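SnoN,Epimerase SnoN (Streptomyces nogalater, PDB 5EP9) acts as an epimerase in nogalamycin biosynthesis, binding a non-heme iron and 2-oxoglutarate, probably as a member of the 2-oxoglutarate-dependent dioxygenase family. Local coordinates at residues G50-G55 / R98-H103; A62-L67 / L123-K128; D89-S94 / G277-L282; P104-L109 / A159-V164. All blocks are in the same frame, centred on the assembly; numbering follows the deposited sequence.

Interaction 1: G50-G55 / R98-H103; sequences GVLDAG and RRLATH
Leu52 carries CG anti to its carbonyl carbon (chi1 -61°), and His103 swings its ring anti to its own backbone N (chi1 -166°); together these turns bring a leucine methyl over the imidazole. Leu52 CD2 lies 4.0 Å from the centroid of the His103 ring and 26° off the normal, a CH-pi contact. It is displaced toward the rim, where Leu52 CD2 is 3.7 Å from His103 NE2. Leu100 meets the same leucine at about a right angle, its CD1 4.1 Å from Leu52 CD2, so one branched tip is shared by a ring and a second leucine. No hydrogen bond crosses between the segments. The ring is instead fixed by bonds to its two nitrogens: NE2 pairs with Glu56 OE2, while ND1 weakly caps Arg105 N at the start of helix 104-114. Just past the C-terminal end of helix 95-101, Thr102 OG1 donates to Arg98 O at 2.7 Å. The contact lies in the SnoN portion 14-202, where three helices converge: Leu52 and Leu100 both rest on Tyr60 of helix 54-70, Val51 and Leu100 touch Ile106 of helix 104-114, and Ala101 packs against strand 118-128.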
loop_
_atom_site.group_PDB
_atom_site.type_symbol
_atom_site.label_atom_id
_atom_site.label_comp_id
_atom_site.label_asym_id
_atom_site.label_seq_id
_atom_site.Cartn_x
_atom_site.Cartn_y
_atom_site.Cartn_z
ATOM N N GLY A 50 2.656 15.731 4.196
ATOM C CA GLY A 50 1.463 16.579 4.274
ATOM C C GLY A 50 0.537 16.358 3.079
ATOM O O GLY A 50 0.043 17.245 2.497
ATOM N N VAL A 51 0.364 15.103 2.712
ATOM C CA VAL A 51 -0.541 14.804 1.625
ATOM C C VAL A 51 -2.031 15.005 2.086
ATOM O O VAL A 51 -2.872 15.373 1.295
ATOM C CB VAL A 51 -0.198 13.454 1.029
ATOM C CG1 VAL A 51 -0.853 12.305 1.755
ATOM C CG2 VAL A 51 -0.650 13.425 -0.355
ATOM N N LEU A 52 -2.308 14.716 3.345
ATOM C CA LEU A 52 -3.555 15.024 3.991
ATOM C C LEU A 52 -3.408 16.191 4.923
ATOM O O LEU A 52 -2.371 16.352 5.591
ATOM C CB LEU A 52 -4.033 13.847 4.843
ATOM C CG LEU A 52 -4.307 12.529 4.143
ATOM C CD1 LEU A 52 -4.807 11.467 5.144
ATOM C CD2 LEU A 52 -5.306 12.704 2.998
ATOM N N ASP A 53 -4.429 17.049 4.949
ATOM C CA ASP A 53 -4.388 18.137 5.913
ATOM C C ASP A 53 -4.780 17.625 7.306
ATOM O O ASP A 53 -5.155 16.459 7.428
ATOM C CB ASP A 53 -5.149 19.369 5.394
ATOM C CG ASP A 53 -6.660 19.156 5.332
ATOM O OD1 ASP A 53 -7.229 18.402 6.154
ATOM O OD2 ASP A 53 -7.244 19.891 4.485
ATOM N N ALA A 54 -4.794 18.505 8.314
ATOM C CA ALA A 54 -5.035 18.063 9.695
ATOM C C ALA A 54 -6.524 17.555 9.877
ATOM O O ALA A 54 -6.745 16.574 10.595
ATOM C CB ALA A 54 -4.772 19.211 10.667
ATOM N N GLY A 55 -7.460 18.265 9.276
ATOM C CA GLY A 55 -8.852 17.825 9.330
ATOM C C GLY A 55 -9.115 16.449 8.698
ATOM O O GLY A 55 -9.893 15.618 9.215
ATOM N N ARG A 98 -13.262 4.717 1.141
ATOM C CA ARG A 98 -13.218 4.858 -0.280
ATOM C C ARG A 98 -12.802 6.249 -0.689
ATOM O O ARG A 98 -12.151 6.382 -1.755
ATOM C CB ARG A 98 -14.568 4.468 -0.962
ATOM C CG ARG A 98 -14.445 4.156 -2.472
ATOM C CD ARG A 98 -15.817 3.761 -3.036
ATOM N NE ARG A 98 -15.761 3.141 -4.379
ATOM C CZ ARG A 98 -15.590 3.800 -5.536
ATOM N NH1 ARG A 98 -15.382 5.119 -5.543
ATOM N NH2 ARG A 98 -15.656 3.165 -6.718
ATOM N N ARG A 99 -13.265 7.270 0.038
ATOM C CA ARG A 99 -12.826 8.638 -0.309
ATOM C C ARG A 99 -11.321 8.761 -0.141
ATOM O O ARG A 99 -10.649 9.444 -0.893
ATOM C CB ARG A 99 -13.522 9.750 0.481
ATOM C CG ARG A 99 -14.978 9.942 0.001
ATOM C CD ARG A 99 -15.699 11.147 0.591
ATOM N NE ARG A 99 -16.438 10.776 1.774
ATOM C CZ ARG A 99 -15.993 10.881 3.016
ATOM N NH1 ARG A 99 -14.748 11.349 3.293
ATOM N NH2 ARG A 99 -16.814 10.461 3.993
ATOM N N LEU A 100 -10.788 8.137 0.880
ATOM C CA LEU A 100 -9.310 8.160 1.052
ATOM C C LEU A 100 -8.582 7.411 -0.089
ATOM O O LEU A 100 -7.528 7.840 -0.568
ATOM C CB LEU A 100 -8.892 7.657 2.449
ATOM C CG LEU A 100 -7.428 7.566 2.755
ATOM C CD1 LEU A 100 -6.713 8.891 2.592
ATOM C CD2 LEU A 100 -7.278 7.014 4.146
ATOM N N ALA A 101 -9.110 6.249 -0.437
ATOM C CA ALA A 101 -8.570 5.405 -1.517
ATOM C C ALA A 101 -8.509 6.101 -2.865
ATOM O O ALA A 101 -7.573 5.917 -3.638
ATOM C CB ALA A 101 -9.369 4.137 -1.646
ATOM N N THR A 102 -9.490 6.959 -3.101
ATOM C CA THR A 102 -9.581 7.771 -4.310
ATOM C C THR A 102 -9.308 9.260 -4.097
ATOM O O THR A 102 -9.551 10.059 -4.950
ATOM C CB THR A 102 -10.974 7.597 -4.979
ATOM O OG1 THR A 102 -11.984 7.908 -4.032
ATOM C CG2 THR A 102 -11.158 6.155 -5.414
ATOM N N HIS A 103 -8.724 9.617 -2.967
ATOM C CA HIS A 103 -8.362 10.948 -2.664
ATOM C C HIS A 103 -7.728 11.645 -3.870
ATOM O O HIS A 103 -6.744 11.140 -4.446
ATOM C CB HIS A 103 -7.396 10.939 -1.492
ATOM C CG HIS A 103 -7.195 12.272 -0.875
ATOM N ND1 HIS A 103 -6.332 13.204 -1.411
ATOM C CD2 HIS A 103 -7.803 12.875 0.184
ATOM C CE1 HIS A 103 -6.414 14.320 -0.700
ATOM N NE2 HIS A 103 -7.291 14.139 0.274
#

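Interaction 2: A62-L67 / L123-K128; sequences AEARRL and LEVLLK
On the helix that presses Ala64 against Val125, Glu63 OE2 is gripped twice: by Arg66 NH2, 2.8 Å from Glu63 OE2, and by the hydroxyl of Ser94. Arg66 holds the carboxylate side-on, its NE reaching Glu63 OE1 at 2.9 Å with a nearly straight N-H...O angle of 171°. Both oxygens lie close to the guanidinium plane, yet Arg66 NE meets OE1 from 42° out of the carboxylate plane, so the two flat groups are not coplanar. This salt bridge spans one turn of helix 54-70, with Glu63 on the side that faces Ser94 and helix 95-101.

The flank toward the strand is apolar. Ala64 CB points at the strand and meets Val125 CG1 at 3.7 Å, and the small alanine lets helix and strand come close, with Ala64 CA 6.3 Å from Val125 CA. Val125 sets CG1 anti to its backbone N (chi1 177°), which sends this methyl to Ala64 and leaves CG2 to face Leu67 CD1 more loosely, at 4.4 Å.

Side chains alternate along strand 123-128, so Leu126 and Lys128 lie on the other face, where both touch 2-oxoglutarate. Lys128 NZ is bonded to Val83 O, Val137 O and Thr139 OG1, and the same Thr139 binds the cosubstrate. Contained in the SnoN portion 14-202, the contact is a helix backing the outer face of the larger antiparallel sheet while the inner face lines the pocket, as in the double-stranded beta-helix core of 2-oxoglutarate-dependent oxygenases.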
loop_
_atom_site.group_PDB
_atom_site.type_symbol
_atom_site.label_atom_id
_atom_site.label_comp_id
_atom_site.label_asym_id
_atom_site.label_seq_id
_atom_site.Cartn_x
_atom_site.Cartn_y
_atom_site.Cartn_z
ATOM N N ALA A 62 -10.406 8.679 12.774
ATOM C CA ALA A 62 -11.553 8.231 13.557
ATOM C C ALA A 62 -12.166 7.060 12.874
ATOM O O ALA A 62 -12.722 6.180 13.528
ATOM C CB ALA A 62 -12.649 9.355 13.767
ATOM N N GLU A 63 -12.281 7.150 11.576
ATOM C CA GLU A 63 -12.981 6.084 10.825
ATOM C C GLU A 63 -12.074 4.764 10.902
ATOM O O GLU A 63 -12.591 3.676 11.065
ATOM C CB GLU A 63 -13.205 6.484 9.399
ATOM C CG GLU A 63 -13.771 5.351 8.540
ATOM C CD GLU A 63 -15.245 5.035 8.788
ATOM O OE1 GLU A 63 -15.862 5.583 9.721
ATOM O OE2 GLU A 63 -15.773 4.176 8.042
ATOM N N ALA A 64 -10.775 4.930 10.797
ATOM C CA ALA A 64 -9.844 3.782 11.002
ATOM C C ALA A 64 -10.066 3.116 12.330
ATOM O O ALA A 64 -10.255 1.883 12.389
ATOM C CB ALA A 64 -8.402 4.172 10.861
ATOM N N ARG A 65 -10.184 3.940 13.366
ATOM C CA ARG A 65 -10.416 3.377 14.727
ATOM C C ARG A 65 -11.756 2.692 14.880
ATOM O O ARG A 65 -11.853 1.628 15.500
ATOM C CB ARG A 65 -10.352 4.440 15.810
ATOM C CG ARG A 65 -8.942 5.006 16.045
ATOM C CD ARG A 65 -8.961 5.945 17.256
ATOM N NE ARG A 65 -7.602 6.164 17.703
ATOM C CZ ARG A 65 -6.988 7.345 17.946
ATOM N NH1 ARG A 65 -7.635 8.537 17.902
ATOM N NH2 ARG A 65 -5.691 7.327 18.282
ATOM N N ARG A 66 -12.763 3.311 14.287
ATOM C CA ARG A 66 -14.112 2.767 14.327
ATOM C C ARG A 66 -14.176 1.393 13.653
ATOM O O ARG A 66 -14.758 0.483 14.171
ATOM C CB ARG A 66 -15.131 3.706 13.629
ATOM C CG ARG A 66 -16.583 3.311 13.841
ATOM C CD ARG A 66 -17.529 4.109 12.935
ATOM N NE ARG A 66 -17.312 3.812 11.497
ATOM C CZ ARG A 66 -17.789 2.755 10.865
ATOM N NH1 ARG A 66 -18.449 1.824 11.502
ATOM N NH2 ARG A 66 -17.585 2.627 9.557
ATOM N N LEU A 67 -13.557 1.284 12.494
ATOM C CA LEU A 67 -13.562 0.044 11.750
ATOM C C LEU A 67 -12.820 -1.084 12.549
ATOM O O LEU A 67 -13.298 -2.187 12.659
ATOM C CB LEU A 67 -12.966 0.212 10.376
ATOM C CG LEU A 67 -13.855 0.947 9.360
ATOM C CD1 LEU A 67 -13.066 1.355 8.161
ATOM C CD2 LEU A 67 -15.063 0.170 8.879
ATOM N N LEU A 123 -7.896 -0.924 -0.635
ATOM C CA LEU A 123 -7.368 -0.204 0.509
ATOM C C LEU A 123 -7.472 -1.055 1.744
ATOM O O LEU A 123 -8.538 -1.609 2.023
ATOM C CB LEU A 123 -8.042 1.112 0.707
ATOM C CG LEU A 123 -7.468 1.993 1.863
ATOM C CD1 LEU A 123 -7.506 3.461 1.549
ATOM C CD2 LEU A 123 -8.149 1.738 3.207
ATOM N N GLU A 124 -6.398 -1.085 2.514
ATOM C CA GLU A 124 -6.440 -1.687 3.885
ATOM C C GLU A 124 -6.177 -0.714 5.006
ATOM O O GLU A 124 -5.410 0.202 4.839
ATOM C CB GLU A 124 -5.466 -2.847 3.963
ATOM C CG GLU A 124 -5.869 -4.018 3.050
ATOM C CD GLU A 124 -4.739 -5.112 2.941
ATOM O OE1 GLU A 124 -3.575 -4.853 3.329
ATOM O OE2 GLU A 124 -5.040 -6.248 2.561
ATOM N N VAL A 125 -6.784 -0.929 6.168
ATOM C CA VAL A 125 -6.480 -0.160 7.338
ATOM C C VAL A 125 -5.517 -0.974 8.179
ATOM O O VAL A 125 -5.877 -2.068 8.541
ATOM C CB VAL A 125 -7.747 0.127 8.150
ATOM C CG1 VAL A 125 -7.455 0.873 9.435
ATOM C CG2 VAL A 125 -8.756 0.924 7.339
ATOM N N LEU A 126 -4.371 -0.404 8.578
ATOM C CA LEU A 126 -3.343 -1.185 9.261
ATOM C C LEU A 126 -3.156 -0.718 10.677
ATOM O O LEU A 126 -3.095 0.454 10.919
ATOM C CB LEU A 126 -2.001 -1.159 8.535
ATOM C CG LEU A 126 -2.048 -1.431 7.045
ATOM C CD1 LEU A 126 -0.636 -1.335 6.464
ATOM C CD2 LEU A 126 -2.604 -2.789 6.740
ATOM N N LEU A 127 -3.050 -1.674 11.584
ATOM C CA LEU A 127 -2.774 -1.436 12.993
ATOM C C LEU A 127 -1.606 -2.330 13.499
ATOM O O LEU A 127 -1.667 -3.536 13.396
ATOM C CB LEU A 127 -4.004 -1.802 13.794
ATOM C CG LEU A 127 -3.895 -1.834 15.315
ATOM C CD1 LEU A 127 -3.598 -0.454 15.874
ATOM C CD2 LEU A 127 -5.171 -2.412 15.936
ATOM N N LYS A 128 -0.601 -1.694 14.048
ATOM C CA LYS A 128 0.373 -2.339 14.921
ATOM C C LYS A 128 0.340 -1.758 16.271
ATOM O O LYS A 128 0.476 -0.571 16.454
ATOM C CB LYS A 128 1.839 -2.169 14.470
ATOM C CG LYS A 128 2.275 -2.946 13.313
ATOM C CD LYS A 128 3.833 -2.843 13.253
ATOM C CE LYS A 128 4.361 -3.416 11.953
ATOM N NZ LYS A 128 4.736 -4.836 12.064
#

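Interaction 3: D89-S94 / G277-L282; sequences DAQLGS and GDRFPL
Arg279 reaches across to Leu92, Gln91 and Asp89, and each part of its chain has a neighbour. Beyond CB, CG stands anti to the backbone N (chi1 178°) and lies over one face of the adjacent Phe280 ring, toward its rim; the bend at chi2 (51°) then turns CD to Leu92. Arg279 CD meets Leu92 CD2 at 3.6 Å, the two side chains crossing at about a right angle. Beyond it, Arg279 NE is 4.0 Å from Leu92 CD1, and this methyl lies over one face of the guanidinium; Phe280 CZ lies over the opposite face, so the flat group is sandwiched between apolar carbons.

Arg279 belongs to a type I beta turn, Gly277 to Phe280, closed by Phe280 N donating to Gly277 O at 3.0 Å. It comes from the SnoN portion 203-305 of this engineered construct, whereas the short helical turn near residues 90-93 that it meets comes from the portion 14-202.

At the tip, NH1 bonds weakly to Phe121 O and lies beside the Gln91 amide, whose plane is turned 72° from the guanidinium. NH2 donates to Pro262 O. A water in the guanidinium plane accepts from Arg279 NH2 at 2.8 Å and donates weakly to Asp89 OD1. The direct ion pair is long, with Asp89 OD1 4.0 Å from Arg279 NH2 and well out of the guanidinium plane, so charge alone acts there. A second water links Gln91 NE2, 3.0 Å away, to the backbone of the turn, donating to Arg279 O, while Gln91 OE1 takes the N-H of Leu123 in strand 118-128.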
loop_
_atom_site.group_PDB
_atom_site.type_symbol
_atom_site.label_atom_id
_atom_site.label_comp_id
_atom_site.label_asym_id
_atom_site.label_seq_id
_atom_site.Cartn_x
_atom_site.Cartn_y
_atom_site.Cartn_z
ATOM N N ASP A 89 -9.959 -4.857 2.443
ATOM C CA ASP A 89 -10.847 -4.265 1.451
ATOM C C ASP A 89 -11.761 -3.182 2.085
ATOM O O ASP A 89 -12.986 -3.188 1.898
ATOM C CB ASP A 89 -11.683 -5.372 0.826
ATOM C CG ASP A 89 -10.828 -6.463 0.160
ATOM O OD1 ASP A 89 -10.128 -6.154 -0.848
ATOM O OD2 ASP A 89 -10.789 -7.600 0.743
ATOM N N ALA A 90 -11.146 -2.306 2.859
ATOM C CA ALA A 90 -11.877 -1.412 3.735
ATOM C C ALA A 90 -12.775 -0.433 2.998
ATOM O O ALA A 90 -13.854 -0.065 3.493
ATOM C CB ALA A 90 -10.925 -0.681 4.616
ATOM N N GLN A 91 -12.392 -0.172 1.766
ATOM C CA GLN A 91 -13.168 0.677 0.894
ATOM C C GLN A 91 -14.499 0.143 0.487
ATOM O O GLN A 91 -15.301 0.881 0.101
ATOM C CB GLN A 91 -12.398 1.083 -0.341
ATOM C CG GLN A 91 -12.395 0.089 -1.510
ATOM C CD GLN A 91 -11.463 -1.137 -1.319
ATOM O OE1 GLN A 91 -10.802 -1.289 -0.329
ATOM N NE2 GLN A 91 -11.479 -2.000 -2.272
ATOM N N LEU A 92 -14.692 -1.145 0.544
ATOM C CA LEU A 92 -15.974 -1.752 0.125
ATOM C C LEU A 92 -17.064 -1.504 1.127
ATOM O O LEU A 92 -18.160 -1.327 0.744
ATOM C CB LEU A 92 -15.894 -3.277 -0.138
ATOM C CG LEU A 92 -14.855 -3.739 -1.194
ATOM C CD1 LEU A 92 -14.851 -5.276 -1.328
ATOM C CD2 LEU A 92 -15.131 -3.033 -2.546
ATOM N N GLY A 93 -16.751 -1.538 2.401
ATOM C CA GLY A 93 -17.722 -1.294 3.487
ATOM C C GLY A 93 -17.762 0.140 4.077
ATOM O O GLY A 93 -18.705 0.510 4.696
ATOM N N SER A 94 -16.825 0.972 3.721
ATOM C CA SER A 94 -16.750 2.313 4.249
ATOM C C SER A 94 -16.558 3.339 3.159
ATOM O O SER A 94 -15.530 3.388 2.522
ATOM C CB SER A 94 -15.519 2.376 5.196
ATOM O OG SER A 94 -15.231 3.730 5.536
ATOM N N GLY A 277 -14.891 -1.211 -13.715
ATOM C CA GLY A 277 -16.067 -0.806 -12.992
ATOM C C GLY A 277 -15.768 -0.197 -11.627
ATOM O O GLY A 277 -14.606 0.009 -11.242
ATOM N N ASP A 278 -16.830 0.101 -10.918
ATOM C CA ASP A 278 -16.899 0.561 -9.506
ATOM C C ASP A 278 -16.105 -0.203 -8.519
ATOM O O ASP A 278 -15.637 0.357 -7.556
ATOM C CB ASP A 278 -18.384 0.463 -8.973
ATOM C CG ASP A 278 -19.252 1.600 -9.458
ATOM O OD1 ASP A 278 -18.632 2.588 -9.937
ATOM O OD2 ASP A 278 -20.529 1.528 -9.381
ATOM N N ARG A 279 -15.987 -1.485 -8.723
ATOM C CA ARG A 279 -15.180 -2.333 -7.842
ATOM C C ARG A 279 -13.642 -2.068 -7.948
ATOM O O ARG A 279 -12.895 -2.271 -7.037
ATOM C CB ARG A 279 -15.498 -3.794 -8.149
ATOM C CG ARG A 279 -14.684 -4.798 -7.345
ATOM C CD ARG A 279 -14.709 -4.511 -5.843
ATOM N NE ARG A 279 -13.938 -5.521 -5.165
ATOM C CZ ARG A 279 -12.614 -5.475 -4.952
ATOM N NH1 ARG A 279 -11.893 -4.408 -5.313
ATOM N NH2 ARG A 279 -12.007 -6.527 -4.354
ATOM N N PHE A 280 -13.222 -1.580 -9.113
ATOM C CA PHE A 280 -11.776 -1.323 -9.448
ATOM C C PHE A 280 -11.649 0.002 -10.138
ATOM O O PHE A 280 -11.300 0.072 -11.310
ATOM C CB PHE A 280 -11.188 -2.406 -10.324
ATOM C CG PHE A 280 -11.275 -3.777 -9.727
ATOM C CD1 PHE A 280 -10.467 -4.129 -8.682
ATOM C CD2 PHE A 280 -12.144 -4.748 -10.250
ATOM C CE1 PHE A 280 -10.513 -5.416 -8.128
ATOM C CE2 PHE A 280 -12.211 -6.022 -9.698
ATOM C CZ PHE A 280 -11.383 -6.355 -8.634
ATOM N N PRO A 281 -12.012 1.084 -9.429
ATOM C CA PRO A 281 -12.342 2.312 -10.156
ATOM C C PRO A 281 -11.125 2.982 -10.723
ATOM O O PRO A 281 -10.082 3.090 -10.048
ATOM C CB PRO A 281 -13.041 3.186 -9.079
ATOM C CG PRO A 281 -12.406 2.697 -7.799
ATOM C CD PRO A 281 -12.338 1.215 -8.008
ATOM N N LEU A 282 -11.313 3.575 -11.875
ATOM C CA LEU A 282 -10.387 4.531 -12.405
ATOM C C LEU A 282 -10.153 5.661 -11.371
ATOM O O LEU A 282 -11.075 6.153 -10.789
ATOM C CB LEU A 282 -10.893 5.116 -13.698
ATOM C CG LEU A 282 -10.956 4.167 -14.908
ATOM C CD1 LEU A 282 -11.838 4.738 -16.010
ATOM C CD2 LEU A 282 -9.538 3.849 -15.388
HETATM O O HOH W 1 -9.200 -6.335 -4.148
HETATM O O HOH W 2 -12.884 -0.751 -4.672
#

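Interaction 4: P104-L109 / A159-V164; sequences PRIAAL and AWVALV. With AKG (2-oxoglutaric acid), chain E.
The Trp160 indole meets 2-oxoglutarate at its pyrrole edge, with ligand oxygens near the ring plane. Trp160 NE1 donates to AKG O3, an oxygen of the C5 carboxylate, at 2.8 Å and 161°, and a second ligand oxygen, AKG O2 of the C1 carboxylate, lies in plane 3.6 Å from Trp160 CD1. The ligand thus runs along this edge, its two ends reaching neighbouring ring atoms; it is also hydrogen-bonded to Thr139, Ser240 and Arg236.

On the opposite face of strand 157-162, Ala159 and Val161 flank the indole in sequence and point to helix 104-114. Ile106 meets both, one branch each. Its CG2, anti to the backbone N, meets Ala159 CB at 4.0 Å, and its CD1, at the end of an extended chain (chi2 -177°), meets Val161 CG2 at 3.9 Å. Tyr243 of the adjacent strand 236-245 also touches Ile106.

Both segments lie in the SnoN portion 14-202. A strand with a cosubstrate-binding residue on its inner face and helix packing on its outer face is characteristic of the double-stranded beta-helix of this non-heme iron family.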
loop_
_atom_site.group_PDB
_atom_site.type_symbol
_atom_site.label_atom_id
_atom_site.label_comp_id
_atom_site.label_asym_id
_atom_site.label_seq_id
_atom_site.Cartn_x
_atom_site.Cartn_y
_atom_site.Cartn_z
ATOM N N PRO A 104 -8.176 12.826 -4.212
ATOM C CA PRO A 104 -7.662 13.429 -5.458
ATOM C C PRO A 104 -6.176 13.695 -5.519
ATOM O O PRO A 104 -5.582 13.580 -6.580
ATOM C CB PRO A 104 -8.449 14.803 -5.611
ATOM C CG PRO A 104 -9.661 14.629 -4.752
ATOM C CD PRO A 104 -9.354 13.537 -3.694
ATOM N N ARG A 105 -5.632 14.155 -4.435
ATOM C CA ARG A 105 -4.229 14.450 -4.397
ATOM C C ARG A 105 -3.351 13.198 -4.415
ATOM O O ARG A 105 -2.345 13.153 -5.088
ATOM C CB ARG A 105 -3.949 15.333 -3.181
ATOM C CG ARG A 105 -2.538 15.855 -3.221
ATOM C CD ARG A 105 -2.333 17.081 -2.372
ATOM N NE ARG A 105 -0.875 17.114 -2.152
ATOM C CZ ARG A 105 -0.256 17.708 -1.128
ATOM N NH1 ARG A 105 -0.961 18.364 -0.198
ATOM N NH2 ARG A 105 1.080 17.651 -1.048
ATOM N N ILE A 106 -3.717 12.206 -3.622
ATOM C CA ILE A 106 -3.017 10.942 -3.600
ATOM C C ILE A 106 -3.058 10.286 -4.989
ATOM O O ILE A 106 -2.055 9.773 -5.524
ATOM C CB ILE A 106 -3.607 10.019 -2.542
ATOM C CG1 ILE A 106 -3.341 10.612 -1.182
ATOM C CG2 ILE A 106 -2.975 8.605 -2.643
ATOM C CD1 ILE A 106 -3.796 9.799 0.002
ATOM N N ALA A 107 -4.251 10.367 -5.606
ATOM C CA ALA A 107 -4.498 9.710 -6.896
ATOM C C ALA A 107 -3.692 10.383 -7.941
ATOM O O ALA A 107 -3.077 9.719 -8.817
ATOM C CB ALA A 107 -5.967 9.826 -7.291
ATOM N N ALA A 108 -3.727 11.713 -7.930
ATOM C CA ALA A 108 -2.933 12.449 -8.914
ATOM C C ALA A 108 -1.384 12.146 -8.796
ATOM O O ALA A 108 -0.716 12.040 -9.813
ATOM C CB ALA A 108 -3.180 13.929 -8.885
ATOM N N LEU A 109 -0.884 12.066 -7.574
ATOM C CA LEU A 109 0.491 11.737 -7.347
ATOM C C LEU A 109 0.813 10.341 -7.875
ATOM O O LEU A 109 1.759 10.177 -8.563
ATOM C CB LEU A 109 0.826 11.809 -5.879
ATOM C CG LEU A 109 1.001 13.238 -5.428
ATOM C CD1 LEU A 109 0.969 13.311 -3.899
ATOM C CD2 LEU A 109 2.335 13.804 -5.922
ATOM N N ALA A 159 0.336 3.334 -1.832
ATOM C CA ALA A 159 0.338 4.541 -0.996
ATOM C C ALA A 159 0.083 4.189 0.464
ATOM O O ALA A 159 -0.952 3.620 0.789
ATOM C CB ALA A 159 -0.733 5.499 -1.447
ATOM N N TRP A 160 1.054 4.476 1.333
ATOM C CA TRP A 160 0.954 4.150 2.749
ATOM C C TRP A 160 0.840 5.478 3.470
ATOM O O TRP A 160 1.760 6.297 3.434
ATOM C CB TRP A 160 2.203 3.393 3.184
ATOM C CG TRP A 160 2.238 2.639 4.491
ATOM C CD1 TRP A 160 2.189 1.284 4.639
ATOM C CD2 TRP A 160 2.450 3.180 5.783
ATOM N NE1 TRP A 160 2.347 0.952 5.948
ATOM C CE2 TRP A 160 2.424 2.098 6.689
ATOM C CE3 TRP A 160 2.477 4.502 6.294
ATOM C CZ2 TRP A 160 2.598 2.258 8.038
ATOM C CZ3 TRP A 160 2.639 4.683 7.697
ATOM C CH2 TRP A 160 2.720 3.553 8.540
ATOM N N VAL A 161 -0.317 5.695 4.073
ATOM C CA VAL A 161 -0.649 7.042 4.617
ATOM C C VAL A 161 -0.630 6.953 6.129
ATOM O O VAL A 161 -1.406 6.146 6.709
ATOM C CB VAL A 161 -2.048 7.500 4.115
ATOM C CG1 VAL A 161 -2.429 8.836 4.656
ATOM C CG2 VAL A 161 -2.051 7.524 2.620
ATOM N N ALA A 162 0.180 7.772 6.760
ATOM C CA ALA A 162 0.229 7.795 8.191
ATOM C C ALA A 162 -0.975 8.602 8.770
ATOM O O ALA A 162 -1.150 9.730 8.391
ATOM C CB ALA A 162 1.485 8.439 8.681
ATOM N N LEU A 163 -1.759 7.957 9.641
ATOM C CA LEU A 163 -2.854 8.612 10.308
ATOM C C LEU A 163 -2.487 9.117 11.713
ATOM O O LEU A 163 -3.257 9.831 12.318
ATOM C CB LEU A 163 -4.092 7.713 10.336
ATOM C CG LEU A 163 -4.631 7.327 8.940
ATOM C CD1 LEU A 163 -5.769 6.389 9.101
ATOM C CD2 LEU A 163 -5.065 8.555 8.209
ATOM N N VAL A 164 -1.298 8.738 12.199
ATOM C CA VAL A 164 -0.695 9.282 13.388
ATOM C C VAL A 164 0.776 9.469 13.092
ATOM O O VAL A 164 1.270 9.043 12.070
ATOM C CB VAL A 164 -0.792 8.301 14.579
ATOM C CG1 VAL A 164 -2.278 8.075 14.977
ATOM C CG2 VAL A 164 -0.139 6.983 14.258
HETATM C C1 AKG E . 2.882 -2.581 2.248
HETATM O O1 AKG E . 3.096 -3.093 1.119
HETATM O O2 AKG E . 2.219 -1.524 2.388
HETATM C C2 AKG E . 3.468 -3.200 3.461
HETATM O O5 AKG E . 4.148 -4.239 3.339
HETATM C C3 AKG E . 3.177 -2.520 4.819
HETATM C C4 AKG E . 3.940 -3.062 6.024
HETATM C C5 AKG E . 3.627 -2.414 7.353
HETATM O O3 AKG E . 2.854 -1.440 7.390
HETATM O O4 AKG E . 4.117 -2.898 8.419
#

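How the interactions relate
From the N terminus, segment 50-55 opens interaction 1, which closes at 98-103 a loop that holds helix 54-70. Before that, 62-67 and 89-94 have opened interactions 2 and 3, so both cross interaction 1. Interaction 4 opens at 104-109, directly after interaction 1 closes. Interaction 2 then closes at 123-128, crossing interactions 3 and 4. Interaction 4 ends at 159-164, entirely within the long span of interaction 3, which closes last at 277-282. Interactions 2 and 4 back the larger sheet with helices 54-70 and 104-114; interaction 1 joins the loop leading into helix 54-70 to the end of helix 95-101, and interaction 3 brings in the C-terminal loop, where Arg98 reaches Asp278 O.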